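Local coordinates for CARDB domain-containing protein (Pyrococcus furiosus, PDB 3IDU) that is of unknown function but binds two manganese ions through an all-beta CARDB domain that forms one part of a longer protein, at residues 39-44 against 52-57. Residues are numbered along the deposited sequence; the frame is centred on the assembly and turned at random.
Sequences VHVKNL and TKVRVY
Val-39 and Val-41 face Val-54 and Val-56 between two strands that run nearly antiparallel, their short axes 9.7 Å apart at closest approach and inclined at 153°. The spacing, with the two strands in different sheets, is that of the facing layers of a beta-sandwich, here the CARDB domain of the E-set clan: residues 39-43 belong to the middle strand of a three-stranded sheet, residues 52-57 to a strand of the other sheet, and no hydrogen bond joins the two segments. The meeting is made by valine methyls alone, and the CA atoms of Val-39 and Val-56, and of Val-41 and Val-54, are nearest each other across the two segments. With CG1 trans to the backbone N (chi1 178°) and CG2 trans to the carbonyl carbon, Val-39 reaches two partners: CG1 lies 4.1 Å from CG1 of Val-54, and CG2 meets Val-56. Val-54 likewise divides its branches, giving CG1 to Val-39 and CG2 to Val-41. Around them Phe-80 packs on Val-39, Leu-78 on Val-54, Trp-66 on Val-56, and Leu-70 and Val-21 on Val-41. Toward the manganese end, the side chain of Val-41 is about 9 Å from a bound manganese ion. There its CG2 approaches CG2 of Val-54 at 4.2 Å, a looser touch than the 3.6 Å between Val-39 CG2 and Val-56 CG2.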
loop_
_atom_site.group_PDB
_atom_site.type_symbol
_atom_site.label_atom_id
_atom_site.label_comp_id
_atom_site.label_asym_id
_atom_site.label_seq_id
_atom_site.Cartn_x
_atom_site.Cartn_y
_atom_site.Cartn_z
ATOM N N VAL A 39 5.066 -0.001 2.853
ATOM C CA VAL A 39 3.683 -0.055 2.419
ATOM C C VAL A 39 2.879 -0.298 3.691
ATOM O O VAL A 39 3.039 -1.327 4.343
ATOM C CB VAL A 39 3.443 -1.205 1.422
ATOM C CG1 VAL A 39 1.970 -1.257 1.043
ATOM C CG2 VAL A 39 4.301 -0.997 0.168
ATOM N N HIS A 40 2.050 0.674 4.060
ATOM C CA HIS A 40 1.219 0.567 5.252
ATOM C C HIS A 40 -0.165 0.065 4.850
ATOM O O HIS A 40 -0.925 0.781 4.201
ATOM C CB HIS A 40 1.098 1.932 5.940
ATOM C CG HIS A 40 2.382 2.424 6.534
ATOM N ND1 HIS A 40 2.519 2.711 7.874
ATOM C CD2 HIS A 40 3.596 2.645 5.975
ATOM C CE1 HIS A 40 3.764 3.086 8.117
ATOM N NE2 HIS A 40 4.437 3.054 6.981
ATOM N N VAL A 41 -0.480 -1.171 5.226
ATOM C CA VAL A 41 -1.777 -1.762 4.897
ATOM C C VAL A 41 -2.596 -1.841 6.180
ATOM O O VAL A 41 -2.129 -2.357 7.198
ATOM C CB VAL A 41 -1.602 -3.169 4.262
ATOM C CG1 VAL A 41 -0.977 -4.128 5.264
ATOM C CG2 VAL A 41 -2.942 -3.697 3.771
ATOM N N LYS A 42 -3.819 -1.317 6.139
ATOM C CA LYS A 42 -4.661 -1.316 7.325
ATOM C C LYS A 42 -6.056 -1.859 7.067
ATOM O O LYS A 42 -6.540 -1.852 5.937
ATOM C CB LYS A 42 -4.781 0.114 7.863
ATOM C CG LYS A 42 -3.456 0.866 7.870
ATOM C CD LYS A 42 -3.615 2.354 8.142
ATOM C CE LYS A 42 -3.897 2.637 9.607
ATOM N NZ LYS A 42 -3.818 4.104 9.910
ATOM N N ASN A 43 -6.682 -2.350 8.130
ATOM C CA ASN A 43 -8.052 -2.831 8.061
ATOM C C ASN A 43 -8.775 -1.917 9.033
ATOM O O ASN A 43 -8.648 -2.071 10.245
ATOM C CB ASN A 43 -8.186 -4.276 8.537
ATOM C CG ASN A 43 -9.627 -4.757 8.514
ATOM O OD1 ASN A 43 -10.527 -4.035 8.075
ATOM N ND2 ASN A 43 -9.852 -5.984 8.977
ATOM N N LEU A 44 -9.515 -0.952 8.503
ATOM C CA LEU A 44 -10.239 -0.007 9.342
ATOM C C LEU A 44 -11.535 -0.591 9.888
ATOM O O LEU A 44 -12.152 0.001 10.772
ATOM C CB LEU A 44 -10.565 1.251 8.539
ATOM C CG LEU A 44 -9.412 1.884 7.761
ATOM C CD1 LEU A 44 -9.934 3.040 6.915
ATOM C CD2 LEU A 44 -8.339 2.357 8.723
ATOM N N THR A 52 -5.529 -11.558 1.860
ATOM C CA THR A 52 -5.725 -10.640 0.751
ATOM C C THR A 52 -4.365 -10.335 0.151
ATOM O O THR A 52 -3.330 -10.469 0.811
ATOM C CB THR A 52 -6.410 -9.320 1.168
ATOM O OG1 THR A 52 -6.775 -8.586 -0.012
ATOM C CG2 THR A 52 -5.478 -8.466 2.007
ATOM N N LYS A 53 -4.366 -9.937 -1.113
ATOM C CA LYS A 53 -3.122 -9.647 -1.799
ATOM C C LYS A 53 -2.783 -8.164 -1.857
ATOM O O LYS A 53 -3.651 -7.316 -2.066
ATOM C CB LYS A 53 -3.175 -10.224 -3.219
ATOM C CG LYS A 53 -3.373 -11.739 -3.267
ATOM C CD LYS A 53 -3.372 -12.262 -4.697
ATOM C CE LYS A 53 -3.527 -13.778 -4.746
ATOM N NZ LYS A 53 -3.535 -14.307 -6.144
ATOM N N VAL A 54 -1.507 -7.867 -1.658
ATOM C CA VAL A 54 -1.011 -6.505 -1.728
ATOM C C VAL A 54 0.020 -6.532 -2.857
ATOM O O VAL A 54 0.814 -7.474 -2.966
ATOM C CB VAL A 54 -0.331 -6.072 -0.404
ATOM C CG1 VAL A 54 0.242 -4.663 -0.541
ATOM C CG2 VAL A 54 -1.347 -6.116 0.731
ATOM N N ARG A 55 -0.009 -5.510 -3.702
ATOM C CA ARG A 55 0.903 -5.431 -4.826
ATOM C C ARG A 55 1.491 -4.037 -4.955
ATOM O O ARG A 55 0.825 -3.034 -4.674
ATOM C CB ARG A 55 0.172 -5.794 -6.130
ATOM C CG ARG A 55 -0.488 -7.180 -6.150
ATOM C CD ARG A 55 -1.185 -7.438 -7.488
ATOM N NE ARG A 55 -1.807 -8.762 -7.601
ATOM C CZ ARG A 55 -2.974 -9.106 -7.059
ATOM N NH1 ARG A 55 -3.669 -8.230 -6.349
ATOM N NH2 ARG A 55 -3.461 -10.326 -7.248
ATOM N N VAL A 56 2.755 -3.983 -5.359
ATOM C CA VAL A 56 3.440 -2.717 -5.579
ATOM C C VAL A 56 3.864 -2.696 -7.043
ATOM O O VAL A 56 4.403 -3.672 -7.563
ATOM C CB VAL A 56 4.683 -2.555 -4.660
ATOM C CG1 VAL A 56 5.596 -1.455 -5.201
ATOM C CG2 VAL A 56 4.235 -2.186 -3.256
ATOM N N TYR A 57 3.587 -1.573 -7.694
ATOM C CA TYR A 57 3.901 -1.356 -9.098
ATOM C C TYR A 57 4.797 -0.138 -9.218
ATOM O O TYR A 57 4.677 0.808 -8.440
ATOM C CB TYR A 57 2.630 -1.057 -9.896
ATOM C CG TYR A 57 1.586 -2.144 -9.908
ATOM C CD1 TYR A 57 1.574 -3.111 -10.910
ATOM C CD2 TYR A 57 0.589 -2.191 -8.934
ATOM C CE1 TYR A 57 0.597 -4.092 -10.949
ATOM C CE2 TYR A 57 -0.393 -3.174 -8.965
ATOM C CZ TYR A 57 -0.384 -4.121 -9.975
ATOM O OH TYR A 57 -1.357 -5.092 -10.000
#